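Local atomic coordinates of coat protein (Leviviridae sp., PDB entry 6YFR), a protein that is the coat protein of a single-stranded RNA bacteriophage, assembling into virus-like particles whose shell probably encloses the viral genome. Residues T6-P11 with T19-G24; P33-T38 with S50-Y55. All coordinates share one frame; numbering follows the deposited sequence.

In the fold
From the N terminus, the chain runs out along strand 5-9, turns, and comes back along strand 16-22. Contact 1 closes this first hairpin, bringing T6-P11 against T19-G24 across a seven-residue interval. The chain then passes through a loop into strand 34-41 and reverses once more into strand 47-59, and contact 2 closes this second hairpin where P33-T38 meets S50-Y55. The two closures follow in series, neither nested nor crossed. Strands 16-22 and 34-41 lie next to each other, so backbone bonds such as W20 N to V35 O (2.8 Å) join the hairpins into four consecutive strands of the antiparallel sheet, which strand 70-82 completes within this chain. Both contacts touch the same neighbouring subunit.

Contact 1 (T6-P11 with T19-G24); sequences TQYSPP and TWNVTG
T6 and N21 form a hydrogen-bonded antiparallel pair: T6 N gives to N21 O and N21 N to T6 O, each at 2.9 Å. The T6 side chain stands roughly perpendicular to that of T23, and the T23 methyl CG2 lies 3.4 Å from T6 OG1 and nearly as close to the T6 methyl.

Q7 pairs with W20 without backbone bonds, and their side chains run side by side over the same face of the sheet. With CG anti to the backbone N (chi1 -168°) and a bend at chi2, the glutamine chain lies over the indole. Its CG makes a CH-pi contact with the five-membered ring, while OE1 sits over the rim of the same indole, 3.3 Å from W20 CZ2. The amide is tilted 26° from the ring plane.

At Y8 the strand turns a corner. Y8 and S9 both face T19 in a classic beta bulge, and T19 O accepts from Y8 N (2.9 Å) and S9 N (3.1 Å). The tyrosine ring receives the N21 amide over one face, ND2 lying 3.4 Å from Y8 CG and the two planes 21° apart. T19 OG1 approaches the edge of this ring and also takes a weak bond from S9 N. From the same bulge residue, S9 O accepts a nearly straight bond from T19 N.

Strand 5-9 is an outermost strand of the sheet within the chain, and strand 16-22 joins it to strand 34-41, where Q34 NE2 binds N21 OD1. Y8 packs on P14 of one neighbouring subunit, and W20 meets F104, in helix 90-107 of another subunit, edge-to-face.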
ATOM      1  N   THR A   6     -71.357  20.599  36.472  1.00 53.03           N
ATOM      2  CA  THR A   6     -71.402  22.024  36.173  1.00 34.52           C
ATOM      3  C   THR A   6     -70.350  22.336  35.123  1.00 49.11           C
ATOM      4  O   THR A   6     -69.258  21.760  35.142  1.00 43.70           O
ATOM      5  CB  THR A   6     -71.150  22.893  37.416  1.00 42.32           C
ATOM      6  OG1 THR A   6     -69.955  22.451  38.073  1.00 48.79           O
ATOM      7  CG2 THR A   6     -72.332  22.822  38.376  1.00 51.20           C
ATOM      8  N   GLN A   7     -70.684  23.239  34.206  1.00 33.10           N
ATOM      9  CA  GLN A   7     -69.775  23.553  33.115  1.00 46.55           C
ATOM     10  C   GLN A   7     -68.557  24.297  33.645  1.00 28.99           C
ATOM     11  O   GLN A   7     -68.681  25.404  34.179  1.00 50.14           O
ATOM     12  CB  GLN A   7     -70.489  24.380  32.053  1.00 28.99           C
ATOM     13  CG  GLN A   7     -69.703  24.494  30.765  1.00 45.57           C
ATOM     14  CD  GLN A   7     -70.602  24.576  29.554  1.00 59.32           C
ATOM     15  OE1 GLN A   7     -70.468  23.789  28.618  1.00 57.27           O
ATOM     16  NE2 GLN A   7     -71.526  25.534  29.561  1.00 67.58           N
ATOM     17  N   TYR A   8     -67.381  23.686  33.490  1.00 39.25           N
ATOM     18  CA  TYR A   8     -66.108  24.252  33.925  1.00 47.86           C
ATOM     19  C   TYR A   8     -65.469  25.115  32.839  1.00 35.39           C
ATOM     20  O   TYR A   8     -65.231  26.308  33.056  1.00 55.29           O
ATOM     21  CB  TYR A   8     -65.171  23.116  34.360  1.00 34.95           C
ATOM     22  CG  TYR A   8     -63.721  23.490  34.590  1.00 59.64           C
ATOM     23  CD1 TYR A   8     -63.353  24.369  35.603  1.00 36.74           C
ATOM     24  CD2 TYR A   8     -62.715  22.927  33.810  1.00 70.00           C
ATOM     25  CE1 TYR A   8     -62.017  24.697  35.815  1.00 32.17           C
ATOM     26  CE2 TYR A   8     -61.385  23.244  34.011  1.00 58.96           C
ATOM     27  CZ  TYR A   8     -61.039  24.127  35.015  1.00100.26           C
ATOM     28  OH  TYR A   8     -59.713  24.436  35.209  1.00 59.09           O
ATOM     29  N   SER A   9     -65.202  24.543  31.666  1.00 39.06           N
ATOM     30  CA  SER A   9     -64.719  25.327  30.533  1.00 28.38           C
ATOM     31  C   SER A   9     -65.809  25.428  29.478  1.00 38.27           C
ATOM     32  O   SER A   9     -66.129  24.421  28.827  1.00 50.36           O
ATOM     33  CB  SER A   9     -63.458  24.708  29.931  1.00 33.18           C
ATOM     34  OG  SER A   9     -63.054  25.424  28.772  1.00 47.33           O
ATOM     35  N   PRO A  10     -66.390  26.602  29.261  1.00 48.22           N
ATOM     36  CA  PRO A  10     -67.562  26.708  28.393  1.00 34.12           C
ATOM     37  C   PRO A  10     -67.162  26.682  26.931  1.00 50.32           C
ATOM     38  O   PRO A  10     -65.979  26.861  26.598  1.00 49.08           O
ATOM     39  CB  PRO A  10     -68.156  28.066  28.785  1.00 32.61           C
ATOM     40  CG  PRO A  10     -66.951  28.875  29.142  1.00 65.00           C
ATOM     41  CD  PRO A  10     -65.966  27.914  29.773  1.00 58.22           C
ATOM     42  N   PRO A  11     -68.109  26.440  26.024  1.00 44.65           N
ATOM     43  CA  PRO A  11     -67.771  26.437  24.598  1.00 40.08           C
ATOM     44  C   PRO A  11     -67.402  27.829  24.119  1.00 58.25           C
ATOM     45  O   PRO A  11     -68.019  28.830  24.494  1.00 51.39           O
ATOM     46  CB  PRO A  11     -69.049  25.923  23.925  1.00 53.40           C
ATOM     47  CG  PRO A  11     -70.133  26.265  24.879  1.00 38.95           C
ATOM     48  CD  PRO A  11     -69.526  26.096  26.245  1.00 42.77           C
ATOM     49  N   THR A  19     -65.853  21.418  28.573  1.00 30.55           N
ATOM     50  CA  THR A  19     -65.711  20.484  29.683  1.00 35.73           C
ATOM     51  C   THR A  19     -66.662  20.828  30.821  1.00 38.63           C
ATOM     52  O   THR A  19     -66.841  21.998  31.171  1.00 60.42           O
ATOM     53  CB  THR A  19     -64.271  20.447  30.224  1.00 38.46           C
ATOM     54  OG1 THR A  19     -63.930  21.719  30.783  1.00 58.13           O
ATOM     55  CG2 THR A  19     -63.282  20.097  29.120  1.00 22.76           C
ATOM     56  N   TRP A  20     -67.263  19.785  31.387  1.00 47.90           N
ATOM     57  CA  TRP A  20     -68.047  19.844  32.610  1.00 43.29           C
ATOM     58  C   TRP A  20     -67.322  19.071  33.702  1.00 41.24           C
ATOM     59  O   TRP A  20     -66.717  18.024  33.435  1.00 46.20           O
ATOM     60  CB  TRP A  20     -69.436  19.231  32.417  1.00 34.09           C
ATOM     61  CG  TRP A  20     -70.293  19.904  31.401  1.00 40.05           C
ATOM     62  CD1 TRP A  20     -71.339  20.743  31.644  1.00 30.84           C
ATOM     63  CD2 TRP A  20     -70.197  19.782  29.977  1.00 22.15           C
ATOM     64  NE1 TRP A  20     -71.898  21.159  30.460  1.00 47.57           N
ATOM     65  CE2 TRP A  20     -71.215  20.583  29.422  1.00 25.48           C
ATOM     66  CE3 TRP A  20     -69.347  19.081  29.119  1.00 32.81           C
ATOM     67  CZ2 TRP A  20     -71.405  20.699  28.049  1.00 28.41           C
ATOM     68  CZ3 TRP A  20     -69.540  19.199  27.753  1.00 35.77           C
ATOM     69  CH2 TRP A  20     -70.561  20.001  27.233  1.00 26.45           C
ATOM     70  N   ASN A  21     -67.393  19.578  34.927  1.00 32.51           N
ATOM     71  CA  ASN A  21     -66.863  18.885  36.091  1.00 43.43           C
ATOM     72  C   ASN A  21     -68.001  18.245  36.873  1.00 43.69           C
ATOM     73  O   ASN A  21     -69.086  18.826  37.003  1.00 45.50           O
ATOM     74  CB  ASN A  21     -66.084  19.836  37.005  1.00 25.11           C
ATOM     75  CG  ASN A  21     -64.730  20.219  36.441  1.00 41.34           C
ATOM     76  OD1 ASN A  21     -64.276  19.661  35.442  1.00 51.90           O
ATOM     77  ND2 ASN A  21     -64.071  21.171  37.092  1.00 45.49           N
ATOM     78  N   VAL A  22     -67.742  17.045  37.388  1.00 34.98           N
ATOM     79  CA  VAL A  22     -68.685  16.357  38.262  1.00 49.78           C
ATOM     80  C   VAL A  22     -68.616  16.986  39.646  1.00 39.11           C
ATOM     81  O   VAL A  22     -67.544  17.051  40.259  1.00 57.09           O
ATOM     82  CB  VAL A  22     -68.373  14.855  38.326  1.00 39.74           C
ATOM     83  CG1 VAL A  22     -69.211  14.188  39.401  1.00 32.94           C
ATOM     84  CG2 VAL A  22     -68.606  14.214  36.980  1.00 35.56           C
ATOM     85  N   THR A  23     -69.756  17.445  40.145  1.00 46.54           N
ATOM     86  CA  THR A  23     -69.793  18.145  41.421  1.00 48.55           C
ATOM     87  C   THR A  23     -69.867  17.155  42.578  1.00 46.01           C
ATOM     88  O   THR A  23     -70.349  16.029  42.432  1.00 62.69           O
ATOM     89  CB  THR A  23     -70.987  19.098  41.481  1.00 39.23           C
ATOM     90  OG1 THR A  23     -72.194  18.360  41.248  1.00 66.22           O
ATOM     91  CG2 THR A  23     -70.854  20.219  40.435  1.00 53.59           C
ATOM     92  N   GLY A  24     -69.368  17.587  43.734  1.00 64.14           N
ATOM     93  CA  GLY A  24     -69.423  16.784  44.940  1.00 60.02           C
ATOM     94  C   GLY A  24     -68.389  15.689  45.035  1.00 50.69           C
ATOM     95  O   GLY A  24     -68.554  14.764  45.837  1.00 70.52           O
TER

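Contact 2 (P33-T38 with S50-Y55)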
ATOM      1  N   PRO A  33     -63.765  14.066  38.359  1.00 39.96           N
ATOM      2  CA  PRO A  33     -64.312  13.442  37.148  1.00 39.32           C
ATOM      3  C   PRO A  33     -64.801  14.495  36.168  1.00 42.74           C
ATOM      4  O   PRO A  33     -65.376  15.512  36.559  1.00 37.53           O
ATOM      5  CB  PRO A  33     -65.468  12.588  37.680  1.00 44.72           C
ATOM      6  CG  PRO A  33     -65.139  12.350  39.117  1.00 39.06           C
ATOM      7  CD  PRO A  33     -64.424  13.582  39.582  1.00 39.80           C
ATOM      8  N   GLN A  34     -64.567  14.242  34.880  1.00 39.46           N
ATOM      9  CA  GLN A  34     -64.856  15.222  33.845  1.00 28.34           C
ATOM     10  C   GLN A  34     -65.667  14.611  32.713  1.00 44.06           C
ATOM     11  O   GLN A  34     -65.592  13.407  32.442  1.00 45.71           O
ATOM     12  CB  GLN A  34     -63.569  15.821  33.268  1.00 30.12           C
ATOM     13  CG  GLN A  34     -62.903  16.850  34.158  1.00 55.75           C
ATOM     14  CD  GLN A  34     -61.814  17.612  33.432  1.00 48.86           C
ATOM     15  OE1 GLN A  34     -61.244  17.122  32.457  1.00 53.46           O
ATOM     16  NE2 GLN A  34     -61.526  18.822  33.898  1.00 67.89           N
ATOM     17  N   VAL A  35     -66.443  15.469  32.053  1.00 31.05           N
ATOM     18  CA  VAL A  35     -67.106  15.150  30.794  1.00 32.74           C
ATOM     19  C   VAL A  35     -66.645  16.170  29.760  1.00 40.84           C
ATOM     20  O   VAL A  35     -66.743  17.379  29.990  1.00 49.09           O
ATOM     21  CB  VAL A  35     -68.639  15.166  30.927  1.00 35.75           C
ATOM     22  CG1 VAL A  35     -69.281  14.670  29.640  1.00 30.56           C
ATOM     23  CG2 VAL A  35     -69.086  14.325  32.111  1.00 24.56           C
ATOM     24  N   VAL A  36     -66.144  15.689  28.630  1.00 39.42           N
ATOM     25  CA  VAL A  36     -65.557  16.539  27.603  1.00 33.20           C
ATOM     26  C   VAL A  36     -66.297  16.292  26.296  1.00 30.82           C
ATOM     27  O   VAL A  36     -66.383  15.148  25.835  1.00 64.06           O
ATOM     28  CB  VAL A  36     -64.054  16.268  27.436  1.00 29.38           C
ATOM     29  CG1 VAL A  36     -63.457  17.204  26.399  1.00 26.53           C
ATOM     30  CG2 VAL A  36     -63.340  16.410  28.769  1.00 39.21           C
ATOM     31  N   GLN A  37     -66.829  17.355  25.703  1.00 26.30           N
ATOM     32  CA  GLN A  37     -67.375  17.301  24.353  1.00 39.31           C
ATOM     33  C   GLN A  37     -66.388  17.945  23.389  1.00 30.93           C
ATOM     34  O   GLN A  37     -65.894  19.048  23.639  1.00 48.90           O
ATOM     35  CB  GLN A  37     -68.730  18.004  24.253  1.00 28.08           C
ATOM     36  CG  GLN A  37     -69.294  17.983  22.839  1.00 26.66           C
ATOM     37  CD  GLN A  37     -70.551  18.816  22.677  1.00 41.75           C
ATOM     38  OE1 GLN A  37     -71.082  19.367  23.643  1.00 36.99           O
ATOM     39  NE2 GLN A  37     -71.036  18.912  21.441  1.00 32.86           N
ATOM     40  N   THR A  38     -66.114  17.256  22.288  1.00 34.54           N
ATOM     41  CA  THR A  38     -65.140  17.686  21.293  1.00 41.66           C
ATOM     42  C   THR A  38     -65.817  17.758  19.933  1.00 38.55           C
ATOM     43  O   THR A  38     -66.581  16.860  19.570  1.00 49.56           O
ATOM     44  CB  THR A  38     -63.951  16.720  21.241  1.00 23.23           C
ATOM     45  OG1 THR A  38     -63.195  16.831  22.452  1.00 59.82           O
ATOM     46  CG2 THR A  38     -63.053  17.017  20.052  1.00 59.70           C
ATOM     47  N   SER A  50     -67.839  14.449  16.213  1.00 30.39           N
ATOM     48  CA  SER A  50     -68.484  14.851  17.456  1.00 32.50           C
ATOM     49  C   SER A  50     -68.199  13.778  18.497  1.00 30.45           C
ATOM     50  O   SER A  50     -68.573  12.617  18.305  1.00 41.98           O
ATOM     51  CB  SER A  50     -69.992  15.023  17.271  1.00 23.83           C
ATOM     52  OG  SER A  50     -70.294  16.044  16.336  1.00 39.06           O
ATOM     53  N   LYS A  51     -67.542  14.159  19.590  1.00 30.69           N
ATOM     54  CA  LYS A  51     -67.132  13.209  20.611  1.00 23.77           C
ATOM     55  C   LYS A  51     -67.627  13.641  21.984  1.00 30.54           C
ATOM     56  O   LYS A  51     -67.678  14.834  22.301  1.00 39.17           O
ATOM     57  CB  LYS A  51     -65.604  13.059  20.648  1.00 36.21           C
ATOM     58  CG  LYS A  51     -64.987  12.481  19.383  1.00 45.40           C
ATOM     59  CD  LYS A  51     -63.469  12.406  19.515  1.00 35.53           C
ATOM     60  CE  LYS A  51     -62.828  11.861  18.249  1.00 67.88           C
ATOM     61  NZ  LYS A  51     -61.344  11.804  18.353  1.00 79.47           N
ATOM     62  N   ILE A  52     -67.986  12.650  22.797  1.00 28.76           N
ATOM     63  CA  ILE A  52     -68.253  12.838  24.219  1.00 23.36           C
ATOM     64  C   ILE A  52     -67.391  11.845  24.986  1.00 31.20           C
ATOM     65  O   ILE A  52     -67.319  10.666  24.621  1.00 48.36           O
ATOM     66  CB  ILE A  52     -69.741  12.644  24.570  1.00 30.99           C
ATOM     67  CG1 ILE A  52     -70.635  13.557  23.732  1.00 30.55           C
ATOM     68  CG2 ILE A  52     -69.978  12.908  26.052  1.00 24.55           C
ATOM     69  CD1 ILE A  52     -70.727  14.966  24.259  1.00 25.58           C
ATOM     70  N   SER A  53     -66.745  12.313  26.049  1.00 38.18           N
ATOM     71  CA  SER A  53     -65.834  11.488  26.827  1.00 28.39           C
ATOM     72  C   SER A  53     -66.091  11.707  28.307  1.00 31.14           C
ATOM     73  O   SER A  53     -66.108  12.848  28.775  1.00 43.61           O
ATOM     74  CB  SER A  53     -64.377  11.815  26.489  1.00 32.64           C
ATOM     75  OG  SER A  53     -64.120  11.609  25.109  1.00 54.75           O
ATOM     76  N   VAL A  54     -66.294  10.621  29.041  1.00 35.56           N
ATOM     77  CA  VAL A  54     -66.478  10.670  30.484  1.00 28.75           C
ATOM     78  C   VAL A  54     -65.277   9.985  31.114  1.00 38.69           C
ATOM     79  O   VAL A  54     -65.059   8.781  30.906  1.00 44.87           O
ATOM     80  CB  VAL A  54     -67.793  10.007  30.916  1.00 38.07           C
ATOM     81  CG1 VAL A  54     -67.938  10.083  32.422  1.00 30.47           C
ATOM     82  CG2 VAL A  54     -68.969  10.677  30.227  1.00 29.72           C
ATOM     83  N   TYR A  55     -64.490  10.760  31.861  1.00 31.15           N
ATOM     84  CA  TYR A  55     -63.343  10.259  32.610  1.00 36.04           C
ATOM     85  C   TYR A  55     -63.700  10.323  34.089  1.00 38.04           C
ATOM     86  O   TYR A  55     -63.842  11.417  34.649  1.00 37.98           O
ATOM     87  CB  TYR A  55     -62.092  11.088  32.320  1.00 32.39           C
ATOM     88  CG  TYR A  55     -61.778  11.271  30.853  1.00 32.55           C
ATOM     89  CD1 TYR A  55     -61.229  10.239  30.105  1.00 43.85           C
ATOM     90  CD2 TYR A  55     -62.011  12.485  30.219  1.00 50.03           C
ATOM     91  CE1 TYR A  55     -60.933  10.404  28.764  1.00 61.06           C
ATOM     92  CE2 TYR A  55     -61.717  12.662  28.878  1.00 41.14           C
ATOM     93  CZ  TYR A  55     -61.179  11.618  28.156  1.00 52.37           C
ATOM     94  OH  TYR A  55     -60.887  11.789  26.821  1.00 64.71           O
TER
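Y55, V36 and T38 carry the largest shares of this interface, all on one face of the sheet. Y55 pairs with Q34 through two backbone bonds of 2.9 Å, Q34 N to Y55 O and Y55 N to Q34 O. Its CG stands anti to the carbonyl carbon (chi1 -51°), which lets the ring lean diagonally toward V36. The V36 methyl CG2 meets the ring at its edge, 4.1 Å from Y55 CE2.

V36 itself faces S53: V36 N reaches S53 O at 2.8 Å, and the return bond from S53 N to V36 O is more bent, 142° at the hydrogen. T38 closes the row opposite K51, where their CB atoms lie 4.1 Å apart and paired backbone bonds run both ways. The extended K51 chain leads away from P33-T38.

On the reverse face V35 and V54 run alongside each other, CG1 of V35 being 4.0 Å from CG2 of V54. The I52 side chain runs obliquely over Q37, its CD1 methyl resting 3.6 Å from Q37 CG. F104, M101 and V97 of the neighbouring subunit that also meets W20 cover V35, I52 and V54. Q37 NE2 bonds to S111 OG and Q37 OE1 to R108 NE of that subunit, and NE2 also to E39 OE2 of its own chain.

Six backbone hydrogen bonds therefore fix the register, while the side chains across the contact meet through carbon atoms. The apolar face is consistent with the interlocked dimers of the leviviral coat-protein fold, in which helices of one subunit cross the partner's sheet.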